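Local coordinates for protein putative oxidoreductase (Thermus thermophilus, PDB 2ISM) that is a putative oxidoreductase of the glucose/sorbosone dehydrogenase family, built as a beta-propeller and holding a calcium ion in this model, at residues G230-G244 and R256-P270. Sequence-based numbering, arbitrary orientation.
Sequences GHDEVNLIVPGGNYG and RYRDPLYFWPQGFPP. With CA (calcium ion), chain E.
Arg258 lays its guanidinium against Val238: Val238 CG2 sits over one face, 3.4 Å from Arg258 NE, while Arg258 CD leans on Tyr243 OH. A bend at chi3 (67°) turns NE to a water that also donates to Leu236 O. Tyr243 OH ties down the stretch leading into the Val238-Gly241 turn, donating to Leu236 O at 2.6 Å and accepting from Val238 N. Next along, Arg258 N bonds Asn242 O almost straight (166° at the hydrogen), and the Asn242 amide meets the edge of the Tyr257 ring, its OD1 closing an Asx turn onto Gly244 N and its ND2 held by Gln162.

Strands 232-237 and 262-264 run antiparallel. Val234 O takes two N-H groups, from Leu261 N (2.7 Å) and Tyr262 N (3.3 Å), a classic beta bulge, and Val234 CG2 rests on Trp264 CH2 at 3.8 Å. At the far end Pro265 CA lies over a face of the His231 ring in a CH-pi contact, 3.9 Å from its centroid.

Glu233 reaches past Pro260 to grip calcium with both carboxylate oxygens; Tyr243 O, 2.5 Å from the metal, and four waters complete the shell. This is the outer strand pair of a four-stranded beta-propeller blade, with a calcium site beside it.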
loop_
_atom_site.group_PDB
_atom_site.type_symbol
_atom_site.label_atom_id
_atom_site.label_comp_id
_atom_site.label_asym_id
_atom_site.label_seq_id
_atom_site.Cartn_x
_atom_site.Cartn_y
_atom_site.Cartn_z
ATOM N N GLY B 230 -8.303 29.709 7.998
ATOM C CA GLY B 230 -8.284 28.525 7.137
ATOM C C GLY B 230 -7.666 28.657 5.758
ATOM O O GLY B 230 -6.724 29.418 5.549
ATOM N N HIS B 231 -8.225 27.897 4.823
ATOM C CA HIS B 231 -7.785 27.841 3.428
ATOM C C HIS B 231 -6.380 27.284 3.280
ATOM O O HIS B 231 -5.605 27.731 2.434
ATOM C CB HIS B 231 -7.896 29.213 2.739
ATOM C CG HIS B 231 -9.305 29.714 2.629
ATOM N ND1 HIS B 231 -10.008 30.171 3.722
ATOM C CD2 HIS B 231 -10.166 29.760 1.582
ATOM C CE1 HIS B 231 -11.242 30.471 3.358
ATOM N NE2 HIS B 231 -11.365 30.230 2.065
ATOM N N ASP B 232 -6.057 26.307 4.121
ATOM C CA ASP B 232 -4.770 25.640 4.047
ATOM C C ASP B 232 -4.910 24.871 2.742
ATOM O O ASP B 232 -6.031 24.592 2.303
ATOM C CB ASP B 232 -4.600 24.701 5.236
ATOM C CG ASP B 232 -4.637 25.442 6.560
ATOM O OD1 ASP B 232 -3.623 26.074 6.922
ATOM O OD2 ASP B 232 -5.685 25.399 7.231
ATOM N N GLU B 233 -3.800 24.501 2.122
ATOM C CA GLU B 233 -3.914 23.850 0.829
ATOM C C GLU B 233 -2.875 22.818 0.439
ATOM O O GLU B 233 -1.869 22.621 1.116
ATOM C CB GLU B 233 -3.923 24.944 -0.233
ATOM C CG GLU B 233 -2.923 26.041 0.104
ATOM C CD GLU B 233 -2.796 27.105 -0.959
ATOM O OE1 GLU B 233 -3.758 27.874 -1.173
ATOM O OE2 GLU B 233 -1.717 27.172 -1.577
ATOM N N VAL B 234 -3.167 22.152 -0.672
ATOM C CA VAL B 234 -2.279 21.174 -1.275
ATOM C C VAL B 234 -2.165 21.701 -2.697
ATOM O O VAL B 234 -3.182 21.934 -3.362
ATOM C CB VAL B 234 -2.878 19.761 -1.320
ATOM C CG1 VAL B 234 -1.939 18.838 -2.097
ATOM C CG2 VAL B 234 -3.089 19.235 0.093
ATOM N N ASN B 235 -0.933 21.906 -3.149
ATOM C CA ASN B 235 -0.682 22.433 -4.483
ATOM C C ASN B 235 0.075 21.455 -5.373
ATOM O O ASN B 235 0.856 20.630 -4.894
ATOM C CB ASN B 235 0.135 23.734 -4.394
ATOM C CG ASN B 235 -0.601 24.848 -3.680
ATOM O OD1 ASN B 235 -0.195 25.292 -2.602
ATOM N ND2 ASN B 235 -1.685 25.314 -4.278
ATOM N N LEU B 236 -0.178 21.552 -6.674
ATOM C CA LEU B 236 0.512 20.744 -7.667
ATOM C C LEU B 236 1.543 21.745 -8.172
ATOM O O LEU B 236 1.198 22.713 -8.857
ATOM C CB LEU B 236 -0.444 20.333 -8.795
ATOM C CG LEU B 236 0.144 19.568 -9.987
ATOM C CD1 LEU B 236 0.961 18.388 -9.498
ATOM C CD2 LEU B 236 -0.989 19.090 -10.895
ATOM N N ILE B 237 2.803 21.520 -7.815
ATOM C CA ILE B 237 3.886 22.431 -8.172
ATOM C C ILE B 237 4.481 22.236 -9.561
ATOM O O ILE B 237 4.928 21.144 -9.910
ATOM C CB ILE B 237 5.047 22.332 -7.135
ATOM C CG1 ILE B 237 4.497 22.476 -5.710
ATOM C CG2 ILE B 237 6.089 23.416 -7.402
ATOM C CD1 ILE B 237 3.847 23.807 -5.424
ATOM N N VAL B 238 4.486 23.309 -10.348
ATOM C CA VAL B 238 5.063 23.273 -11.689
ATOM C C VAL B 238 6.202 24.285 -11.698
ATOM O O VAL B 238 6.148 25.286 -10.984
ATOM C CB VAL B 238 4.030 23.659 -12.787
ATOM C CG1 VAL B 238 2.855 22.691 -12.765
ATOM C CG2 VAL B 238 3.552 25.088 -12.589
ATOM N N PRO B 239 7.256 24.033 -12.491
ATOM C CA PRO B 239 8.393 24.953 -12.557
ATOM C C PRO B 239 7.953 26.369 -12.920
ATOM O O PRO B 239 7.203 26.565 -13.883
ATOM C CB PRO B 239 9.274 24.335 -13.641
ATOM C CG PRO B 239 8.975 22.880 -13.530
ATOM C CD PRO B 239 7.480 22.863 -13.357
ATOM N N GLY B 240 8.414 27.340 -12.136
ATOM C CA GLY B 240 8.076 28.731 -12.382
ATOM C C GLY B 240 6.689 29.130 -11.913
ATOM O O GLY B 240 6.306 30.289 -12.027
ATOM N N GLY B 241 5.935 28.175 -11.378
ATOM C CA GLY B 241 4.588 28.474 -10.922
ATOM C C GLY B 241 4.514 29.462 -9.770
ATOM O O GLY B 241 5.362 29.453 -8.880
ATOM N N ASN B 242 3.497 30.320 -9.800
ATOM C CA ASN B 242 3.280 31.313 -8.747
ATOM C C ASN B 242 1.996 30.879 -8.064
ATOM O O ASN B 242 0.931 30.840 -8.689
ATOM C CB ASN B 242 3.101 32.705 -9.350
ATOM C CG ASN B 242 3.071 33.795 -8.300
ATOM O OD1 ASN B 242 2.450 33.645 -7.242
ATOM N ND2 ASN B 242 3.731 34.911 -8.590
ATOM N N TYR B 243 2.079 30.556 -6.781
ATOM C CA TYR B 243 0.897 30.083 -6.093
ATOM C C TYR B 243 0.041 31.090 -5.343
ATOM O O TYR B 243 -0.649 30.746 -4.402
ATOM C CB TYR B 243 1.278 28.867 -5.240
ATOM C CG TYR B 243 1.642 27.721 -6.162
ATOM C CD1 TYR B 243 0.676 26.799 -6.575
ATOM C CD2 TYR B 243 2.897 27.671 -6.771
ATOM C CE1 TYR B 243 0.947 25.871 -7.585
ATOM C CE2 TYR B 243 3.177 26.750 -7.784
ATOM C CZ TYR B 243 2.197 25.859 -8.189
ATOM O OH TYR B 243 2.459 24.992 -9.227
ATOM N N GLY B 244 0.089 32.340 -5.782
ATOM C CA GLY B 244 -0.778 33.365 -5.221
ATOM C C GLY B 244 -0.578 34.116 -3.921
ATOM O O GLY B 244 -1.024 35.257 -3.833
ATOM N N ARG B 256 -2.742 34.118 -13.617
ATOM C CA ARG B 256 -1.360 34.382 -13.218
ATOM C C ARG B 256 -0.983 33.581 -11.974
ATOM O O ARG B 256 0.182 33.244 -11.772
ATOM C CB ARG B 256 -1.157 35.870 -12.922
ATOM C CG ARG B 256 -1.261 36.794 -14.125
ATOM C CD ARG B 256 -1.016 38.234 -13.695
ATOM N NE ARG B 256 -1.987 38.654 -12.687
ATOM C CZ ARG B 256 -1.854 39.727 -11.915
ATOM N NH1 ARG B 256 -0.783 40.501 -12.026
ATOM N NH2 ARG B 256 -2.791 40.025 -11.025
ATOM N N TYR B 257 -1.972 33.291 -11.136
ATOM C CA TYR B 257 -1.733 32.540 -9.909
ATOM C C TYR B 257 -2.441 31.199 -9.992
ATOM O O TYR B 257 -3.632 31.132 -10.300
ATOM C CB TYR B 257 -2.232 33.347 -8.712
ATOM C CG TYR B 257 -1.732 34.772 -8.747
ATOM C CD1 TYR B 257 -0.366 35.050 -8.681
ATOM C CD2 TYR B 257 -2.614 35.841 -8.903
ATOM C CE1 TYR B 257 0.107 36.352 -8.774
ATOM C CE2 TYR B 257 -2.149 37.149 -8.995
ATOM C CZ TYR B 257 -0.788 37.396 -8.931
ATOM O OH TYR B 257 -0.321 38.687 -9.025
ATOM N N ARG B 258 -1.700 30.132 -9.719
ATOM C CA ARG B 258 -2.245 28.784 -9.792
ATOM C C ARG B 258 -3.044 28.398 -8.551
ATOM O O ARG B 258 -2.575 28.565 -7.423
ATOM C CB ARG B 258 -1.107 27.789 -10.019
ATOM C CG ARG B 258 -0.224 28.148 -11.205
ATOM C CD ARG B 258 0.834 27.094 -11.447
ATOM N NE ARG B 258 0.261 25.826 -11.900
ATOM C CZ ARG B 258 -0.049 25.547 -13.164
ATOM N NH1 ARG B 258 0.157 26.443 -14.118
ATOM N NH2 ARG B 258 -0.558 24.360 -13.476
ATOM N N ASP B 259 -4.254 27.880 -8.770
ATOM C CA ASP B 259 -5.120 27.467 -7.670
ATOM C C ASP B 259 -4.620 26.172 -7.053
ATOM O O ASP B 259 -3.918 25.387 -7.693
ATOM C CB ASP B 259 -6.559 27.230 -8.145
ATOM C CG ASP B 259 -7.229 28.484 -8.662
ATOM O OD1 ASP B 259 -6.980 29.575 -8.109
ATOM O OD2 ASP B 259 -8.024 28.367 -9.618
ATOM N N PRO B 260 -4.975 25.931 -5.788
ATOM C CA PRO B 260 -4.532 24.695 -5.145
ATOM C C PRO B 260 -5.330 23.500 -5.655
ATOM O O PRO B 260 -6.447 23.650 -6.159
ATOM C CB PRO B 260 -4.782 24.971 -3.664
ATOM C CG PRO B 260 -5.953 25.904 -3.690
ATOM C CD PRO B 260 -5.589 26.844 -4.809
ATOM N N LEU B 261 -4.735 22.319 -5.543
ATOM C CA LEU B 261 -5.385 21.082 -5.950
ATOM C C LEU B 261 -6.567 20.879 -5.011
ATOM O O LEU B 261 -7.613 20.354 -5.397
ATOM C CB LEU B 261 -4.415 19.913 -5.810
ATOM C CG LEU B 261 -5.019 18.508 -5.846
ATOM C CD1 LEU B 261 -5.594 18.220 -7.222
ATOM C CD2 LEU B 261 -3.946 17.496 -5.489
ATOM N N TYR B 262 -6.382 21.302 -3.766
ATOM C CA TYR B 262 -7.415 21.185 -2.750
ATOM C C TYR B 262 -7.106 22.159 -1.625
ATOM O O TYR B 262 -5.941 22.458 -1.355
ATOM C CB TYR B 262 -7.446 19.762 -2.185
ATOM C CG TYR B 262 -8.668 19.467 -1.345
ATOM C CD1 TYR B 262 -9.887 19.162 -1.943
ATOM C CD2 TYR B 262 -8.614 19.523 0.048
ATOM C CE1 TYR B 262 -11.023 18.923 -1.179
ATOM C CE2 TYR B 262 -9.742 19.287 0.822
ATOM C CZ TYR B 262 -10.944 18.988 0.203
ATOM O OH TYR B 262 -12.067 18.760 0.961
ATOM N N PHE B 263 -8.150 22.668 -0.980
ATOM C CA PHE B 263 -7.962 23.569 0.146
ATOM C C PHE B 263 -9.122 23.404 1.116
ATOM O O PHE B 263 -10.236 23.065 0.718
ATOM C CB PHE B 263 -7.836 25.033 -0.309
ATOM C CG PHE B 263 -9.104 25.626 -0.858
ATOM C CD1 PHE B 263 -9.490 25.390 -2.174
ATOM C CD2 PHE B 263 -9.900 26.446 -0.062
ATOM C CE1 PHE B 263 -10.650 25.965 -2.694
ATOM C CE2 PHE B 263 -11.061 27.025 -0.570
ATOM C CZ PHE B 263 -11.435 26.784 -1.890
ATOM N N TRP B 264 -8.853 23.645 2.395
ATOM C CA TRP B 264 -9.883 23.557 3.423
ATOM C C TRP B 264 -10.332 24.942 3.875
ATOM O O TRP B 264 -9.659 25.596 4.671
ATOM C CB TRP B 264 -9.374 22.753 4.622
ATOM C CG TRP B 264 -9.063 21.324 4.297
ATOM C CD1 TRP B 264 -9.881 20.246 4.473
ATOM C CD2 TRP B 264 -7.846 20.815 3.740
ATOM N NE1 TRP B 264 -9.247 19.098 4.059
ATOM C CE2 TRP B 264 -7.995 19.421 3.604
ATOM C CE3 TRP B 264 -6.639 21.400 3.339
ATOM C CZ2 TRP B 264 -6.990 18.606 3.087
ATOM C CZ3 TRP B 264 -5.642 20.588 2.827
ATOM C CH2 TRP B 264 -5.824 19.208 2.705
ATOM N N PRO B 265 -11.475 25.385 3.360
ATOM C CA PRO B 265 -12.038 26.685 3.739
ATOM C C PRO B 265 -12.188 26.818 5.250
ATOM O O PRO B 265 -11.879 27.870 5.810
ATOM C CB PRO B 265 -13.415 26.670 3.073
ATOM C CG PRO B 265 -13.775 25.230 2.996
ATOM C CD PRO B 265 -12.485 24.496 2.761
ATOM N N GLN B 266 -12.659 25.757 5.898
ATOM C CA GLN B 266 -12.364 25.527 7.307
ATOM C C GLN B 266 -10.998 24.872 7.484
ATOM O O GLN B 266 -10.742 23.795 6.948
ATOM C CB GLN B 266 -13.449 24.660 7.948
ATOM C CG GLN B 266 -13.416 23.203 7.516
ATOM C CD GLN B 266 -13.438 23.041 6.010
ATOM O OE1 GLN B 266 -14.506 22.918 5.409
ATOM N NE2 GLN B 266 -12.261 23.041 5.394
ATOM N N GLY B 267 -10.125 25.530 8.240
ATOM C CA GLY B 267 -8.694 25.352 8.083
ATOM C C GLY B 267 -8.230 23.975 8.516
ATOM O O GLY B 267 -8.743 23.413 9.484
ATOM N N PHE B 268 -7.256 23.430 7.795
ATOM C CA PHE B 268 -6.606 22.188 8.199
ATOM C C PHE B 268 -5.090 22.296 8.078
ATOM O O PHE B 268 -4.492 21.756 7.148
ATOM C CB PHE B 268 -7.119 21.017 7.358
ATOM C CG PHE B 268 -6.562 19.685 7.771
ATOM C CD1 PHE B 268 -7.128 18.978 8.819
ATOM C CD2 PHE B 268 -5.474 19.139 7.112
ATOM C CE1 PHE B 268 -6.617 17.752 9.202
ATOM C CE2 PHE B 268 -4.959 17.914 7.490
ATOM C CZ PHE B 268 -5.532 17.219 8.536
ATOM N N PRO B 269 -4.474 22.994 9.027
ATOM C CA PRO B 269 -3.036 23.272 8.968
ATOM C C PRO B 269 -2.220 21.996 8.788
ATOM O O PRO B 269 -2.193 21.150 9.682
ATOM C CB PRO B 269 -2.747 23.891 10.336
ATOM C CG PRO B 269 -4.034 24.523 10.734
ATOM C CD PRO B 269 -5.115 23.632 10.190
ATOM N N PRO B 270 -1.563 21.865 7.640
ATOM C CA PRO B 270 -0.854 20.632 7.296
ATOM C C PRO B 270 0.618 20.522 7.643
ATOM O O PRO B 270 1.346 21.512 7.710
ATOM C CB PRO B 270 -1.055 20.557 5.790
ATOM C CG PRO B 270 -0.855 21.992 5.403
ATOM C CD PRO B 270 -1.627 22.769 6.481
HETATM CA CA CA E . -2.102 29.592 -2.759
HETATM O O HOH W 1 -0.723 23.612 -10.433
HETATM O O HOH W 2 -2.221 23.143 -7.572
HETATM O O HOH W 3 1.867 30.850 -12.194
HETATM O O HOH W 4 -2.393 27.719 -4.777
HETATM O O HOH W 5 -4.308 30.672 -3.945
HETATM O O HOH W 6 0.425 29.600 -1.886
HETATM O O HOH W 7 -2.275 31.815 -1.069
#